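Local coordinates for uncharacterized protein (Equus caballus, PDB 5WF1) that probably associates with the AP-4 adaptor complex as its accessory subunit tepsin and may take part in vesicle trafficking at the trans-Golgi network, at residues S38-S43 and V77-L82; H98-T103 and H128-C133. One frame throughout, in Å; residues are numbered along the deposited sequence.

Interaction 1 of 2, residues S38-S43 and V77-L82; sequences SRAFLS and VQMRAL
Ala40, in an irregular loop, comes closest to helix 75-89 opposite Met79, with their CA atoms 5.4 Å apart, and the loop runs roughly alongside this part of the helix, with no direct hydrogen bond between the two backbones. Arg80 buries more surface in the contact than any other residue, 113 Å². Its chain runs out from the helix, turns about its CG-CD bond (chi3 61°) and so brings the guanidinium against the loop backbone, where NH1 gives a hydrogen bond of 2.9 Å to Arg39 O. The acceptor lies almost in the guanidinium plane and the N-H...O angle is 159°, a fairly straight bond. Water 2 takes a second bond from NH1 and donates to Phe41 O, so NH1 reaches one loop carbonyl directly and a second through the water. Leu42 CD1 sits over one face of the guanidinium, toward its rim and 4.0 Å from Arg80 NH2. Met79, a selenomethionine, packs CB against Ala40 CB at 3.8 Å; its chain, bent at chi2 and chi3, runs alongside Phe41 and sets CE 4.1 Å from Phe41 CE1. Between the backbones, water 1 donates to both Ala40 O and Met79 O. The remaining donors of Arg80 tie the loop's two flanking helices together: NE bonds to Val34 O of helix 25-35, and NH2 forms a salt bridge with Glu46 of helix 44-56, while Met79 also touches helix 117-132.

Interaction 2 of 2, residues H98-T103 and H128-C133; sequences HILLLT and HFEASC
Leu100 and Phe129 pack against each other where helices 96-111 and 117-132 meet, and they contribute most of the 248 Å² buried between the two segments. Their CA atoms are 5.8 Å apart, and the side chains slide past one another in opposite directions. Leu100 CG stands anti to the backbone N (chi1 176°), which carries the branched end across the partner helix: CD1 rests 3.8 Å from Phe129 CB, and CD2 reaches Cys133 SG at 4.0 Å. Phe129 sends its ring the other way, into the helix 96-111 surface, where Ile99 CG2 approaches CE2 obliquely at 3.6 Å. The axes of the two segments come within 9.6 Å at an angle of 137° between their directions, an antiparallel but clearly splayed pair. Such helix-on-helix packing builds the all-helical VHS/ENTH-like domain of tepsin, these being the last two helices of the modelled chain. Thr103 meets the Phe129 ring at its edge, with OG1 3.7 Å from CD2. That hydroxyl donates to Ile99 O at 2.8 Å from above the carbonyl plane, and the same oxygen also accepts from Thr103 N, so the polar atom beside the ring is satisfied within its own helix. Val85 of helix 75-89 and Leu107 of helix 96-111 also touch Phe129, while Glu130, whose CG borders Leu100 CD1, turns its carboxylate to a salt bridge with Arg127.

In the fold
Interactions 1 and 2 lie on opposite sides of the chain's centre, with their own centres 20 Å apart and nearest atoms about 7 Å apart, so neither touches the other directly. In sequence they are in series: interaction 1 closes on helix 75-89 before interaction 2 opens on helix 96-111, the next helix. Helix 75-89 links them physically, since residues 77-82 hold the 38-43 loop while Val85 and Leu88, further along, reach Phe129 and Ile99 of interaction 2. Helix 117-132 is shared as well, touching Met79 near its start and supplying residues 128-132 at its end. The first contact mixes polar and apolar pairs and is partly buried; the second has no hydrogen bond across it and is buried.

Interaction 1 of 2, residues S38-S43 and V77-L82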
# COMPACT_ATOMS: atom_id res chain seq x y z
N SER A 38 8.68 1.66 -13.81
CA SER A 38 7.99 2.57 -14.72
C SER A 38 6.55 2.17 -14.99
O SER A 38 5.78 3.00 -15.47
CB SER A 38 8.74 2.66 -16.05
OG SER A 38 8.91 1.37 -16.61
N ARG A 39 6.16 0.93 -14.69
CA ARG A 39 4.79 0.48 -14.87
C ARG A 39 3.96 0.79 -13.63
O ARG A 39 4.44 0.69 -12.50
CB ARG A 39 4.75 -1.02 -15.17
CG ARG A 39 3.36 -1.59 -15.45
CD ARG A 39 3.42 -2.92 -16.20
NE ARG A 39 3.83 -2.75 -17.59
CZ ARG A 39 4.16 -3.75 -18.40
NH1 ARG A 39 4.13 -5.00 -17.96
NH2 ARG A 39 4.52 -3.50 -19.65
N ALA A 40 2.70 1.17 -13.84
CA ALA A 40 1.84 1.52 -12.71
C ALA A 40 1.25 0.30 -12.00
O ALA A 40 0.63 0.46 -10.95
CB ALA A 40 0.70 2.42 -13.18
N PHE A 41 1.45 -0.90 -12.53
CA PHE A 41 0.88 -2.12 -11.95
C PHE A 41 1.99 -3.08 -11.58
O PHE A 41 2.90 -3.33 -12.39
CB PHE A 41 -0.09 -2.80 -12.92
CG PHE A 41 -1.11 -1.87 -13.51
CD1 PHE A 41 -2.22 -1.46 -12.75
CD2 PHE A 41 -0.98 -1.39 -14.80
CE1 PHE A 41 -3.16 -0.60 -13.29
CE2 PHE A 41 -1.93 -0.52 -15.34
CZ PHE A 41 -3.01 -0.13 -14.59
N LEU A 42 1.92 -3.63 -10.38
CA LEU A 42 2.86 -4.66 -9.98
C LEU A 42 2.73 -5.85 -10.93
O LEU A 42 1.63 -6.16 -11.40
CB LEU A 42 2.59 -5.09 -8.54
CG LEU A 42 3.23 -4.32 -7.38
CD1 LEU A 42 3.23 -2.85 -7.61
CD2 LEU A 42 2.56 -4.66 -6.05
N SER A 43 3.85 -6.50 -11.23
CA SER A 43 3.73 -7.78 -11.91
C SER A 43 3.31 -8.85 -10.91
O SER A 43 3.39 -8.66 -9.70
CB SER A 43 5.04 -8.17 -12.59
OG SER A 43 6.06 -8.40 -11.63
N VAL A 77 4.53 6.18 -8.57
CA VAL A 77 4.88 5.64 -7.26
C VAL A 77 3.62 5.45 -6.42
O VAL A 77 3.47 4.45 -5.71
CB VAL A 77 5.89 6.56 -6.55
CG1 VAL A 77 6.04 6.16 -5.09
CG2 VAL A 77 7.24 6.49 -7.27
N GLN A 78 2.69 6.40 -6.51
CA GLN A 78 1.42 6.29 -5.81
C GLN A 78 0.64 5.06 -6.28
O GLN A 78 0.07 4.32 -5.46
CB GLN A 78 0.58 7.55 -6.02
CG GLN A 78 1.02 8.77 -5.22
CD GLN A 78 0.10 9.96 -5.51
OE1 GLN A 78 -0.20 10.24 -6.67
NE2 GLN A 78 -0.38 10.62 -4.47
N MSE A 79 0.57 4.85 -7.59
CA MSE A 79 -0.12 3.69 -8.13
C MSE A 79 0.50 2.39 -7.63
O MSE A 79 -0.22 1.47 -7.26
CB MSE A 79 -0.12 3.71 -9.67
CG MSE A 79 -0.98 4.81 -10.27
SE MSE A 79 -2.89 4.44 -10.04
CE MSE A 79 -3.05 2.90 -11.25
N ARG A 80 1.84 2.31 -7.64
CA ARG A 80 2.49 1.08 -7.19
C ARG A 80 2.32 0.89 -5.68
O ARG A 80 2.17 -0.25 -5.21
CB ARG A 80 3.98 1.09 -7.58
CG ARG A 80 4.20 1.13 -9.09
CD ARG A 80 5.69 0.99 -9.47
NE ARG A 80 6.24 -0.28 -9.02
CZ ARG A 80 6.30 -1.37 -9.76
NH1 ARG A 80 5.84 -1.34 -11.00
NH2 ARG A 80 6.81 -2.49 -9.27
N ALA A 81 2.35 1.98 -4.92
CA ALA A 81 2.13 1.87 -3.48
C ALA A 81 0.71 1.38 -3.18
O ALA A 81 0.52 0.50 -2.34
CB ALA A 81 2.38 3.22 -2.80
N LEU A 82 -0.28 1.92 -3.89
CA LEU A 82 -1.66 1.44 -3.79
C LEU A 82 -1.78 -0.03 -4.20
O LEU A 82 -2.55 -0.78 -3.60
CB LEU A 82 -2.58 2.29 -4.65
CG LEU A 82 -2.91 3.71 -4.16
CD1 LEU A 82 -3.77 4.42 -5.19
CD2 LEU A 82 -3.60 3.66 -2.78
O HOH W 1 -1.23 -0.54 -9.10
O HOH W 2 5.67 -3.74 -12.75

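Interaction 2 of 2, residues H98-T103 and H128-C133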
# COMPACT_ATOMS: atom_id res chain seq x y z
N HIS A 98 -8.10 -4.24 10.56
CA HIS A 98 -6.89 -3.52 10.96
C HIS A 98 -6.25 -2.79 9.78
O HIS A 98 -5.80 -1.64 9.93
CB HIS A 98 -5.90 -4.51 11.59
CG HIS A 98 -4.86 -3.85 12.44
ND1 HIS A 98 -3.86 -4.56 13.08
CD2 HIS A 98 -4.67 -2.55 12.77
CE1 HIS A 98 -3.10 -3.72 13.77
NE2 HIS A 98 -3.56 -2.50 13.60
N ILE A 99 -6.18 -3.43 8.61
CA ILE A 99 -5.72 -2.73 7.42
C ILE A 99 -6.61 -1.52 7.14
O ILE A 99 -6.11 -0.44 6.82
CB ILE A 99 -5.67 -3.67 6.20
CG1 ILE A 99 -4.79 -4.89 6.48
CG2 ILE A 99 -5.16 -2.91 4.99
CD1 ILE A 99 -3.39 -4.72 5.98
N LEU A 100 -7.92 -1.69 7.27
CA LEU A 100 -8.84 -0.56 7.06
C LEU A 100 -8.58 0.56 8.07
O LEU A 100 -8.53 1.74 7.72
CB LEU A 100 -10.29 -1.03 7.16
CG LEU A 100 -11.35 0.09 7.07
CD1 LEU A 100 -11.26 0.85 5.74
CD2 LEU A 100 -12.75 -0.47 7.25
N LEU A 101 -8.43 0.19 9.35
CA LEU A 101 -8.12 1.19 10.38
C LEU A 101 -6.89 1.99 10.00
O LEU A 101 -6.90 3.23 10.07
CB LEU A 101 -7.92 0.50 11.73
CG LEU A 101 -7.59 1.32 12.99
CD1 LEU A 101 -7.98 0.51 14.24
CD2 LEU A 101 -6.12 1.65 13.05
N LEU A 102 -5.83 1.31 9.56
CA LEU A 102 -4.58 2.01 9.27
C LEU A 102 -4.65 2.83 7.98
O LEU A 102 -4.01 3.88 7.90
CB LEU A 102 -3.43 1.01 9.18
CG LEU A 102 -3.07 0.35 10.51
CD1 LEU A 102 -2.20 -0.89 10.27
CD2 LEU A 102 -2.38 1.36 11.48
N THR A 103 -5.39 2.38 6.96
CA THR A 103 -5.33 3.02 5.65
C THR A 103 -6.49 3.95 5.35
O THR A 103 -6.40 4.74 4.40
CB THR A 103 -5.29 1.96 4.53
OG1 THR A 103 -6.49 1.19 4.56
CG2 THR A 103 -4.06 1.02 4.73
N HIS A 128 -13.53 -1.76 -1.09
CA HIS A 128 -13.34 -3.19 -0.84
C HIS A 128 -13.09 -3.47 0.65
O HIS A 128 -13.69 -4.38 1.23
CB HIS A 128 -12.17 -3.71 -1.68
CG HIS A 128 -11.88 -5.16 -1.49
ND1 HIS A 128 -12.62 -6.15 -2.10
CD2 HIS A 128 -10.93 -5.80 -0.75
CE1 HIS A 128 -12.14 -7.34 -1.75
NE2 HIS A 128 -11.11 -7.15 -0.94
N PHE A 129 -12.18 -2.70 1.27
CA PHE A 129 -11.92 -2.87 2.69
C PHE A 129 -13.18 -2.61 3.53
O PHE A 129 -13.48 -3.35 4.47
CB PHE A 129 -10.79 -1.94 3.14
CG PHE A 129 -9.42 -2.29 2.58
CD1 PHE A 129 -9.19 -3.51 1.95
CD2 PHE A 129 -8.37 -1.40 2.70
CE1 PHE A 129 -7.93 -3.83 1.43
CE2 PHE A 129 -7.09 -1.71 2.20
CZ PHE A 129 -6.87 -2.93 1.56
N GLU A 130 -13.95 -1.58 3.18
CA GLU A 130 -15.19 -1.31 3.90
C GLU A 130 -16.20 -2.44 3.73
O GLU A 130 -16.91 -2.80 4.67
CB GLU A 130 -15.79 0.02 3.45
CG GLU A 130 -14.96 1.22 3.87
CD GLU A 130 -15.49 2.54 3.34
OE1 GLU A 130 -16.21 2.54 2.31
OE2 GLU A 130 -15.16 3.59 3.94
N ALA A 131 -16.28 -3.01 2.53
CA ALA A 131 -17.25 -4.08 2.29
C ALA A 131 -16.94 -5.29 3.15
O ALA A 131 -17.86 -5.91 3.71
CB ALA A 131 -17.26 -4.46 0.81
N SER A 132 -15.66 -5.63 3.29
CA SER A 132 -15.26 -6.80 4.06
C SER A 132 -15.57 -6.68 5.55
O SER A 132 -15.70 -7.70 6.22
CB SER A 132 -13.76 -7.04 3.88
OG SER A 132 -13.40 -6.88 2.52
N CYS A 133 -15.69 -5.46 6.08
CA CYS A 133 -15.91 -5.26 7.51
C CYS A 133 -17.38 -4.96 7.83
O CYS A 133 -18.25 -4.97 6.95
CB CYS A 133 -15.02 -4.13 8.02
SG CYS A 133 -13.26 -4.37 7.65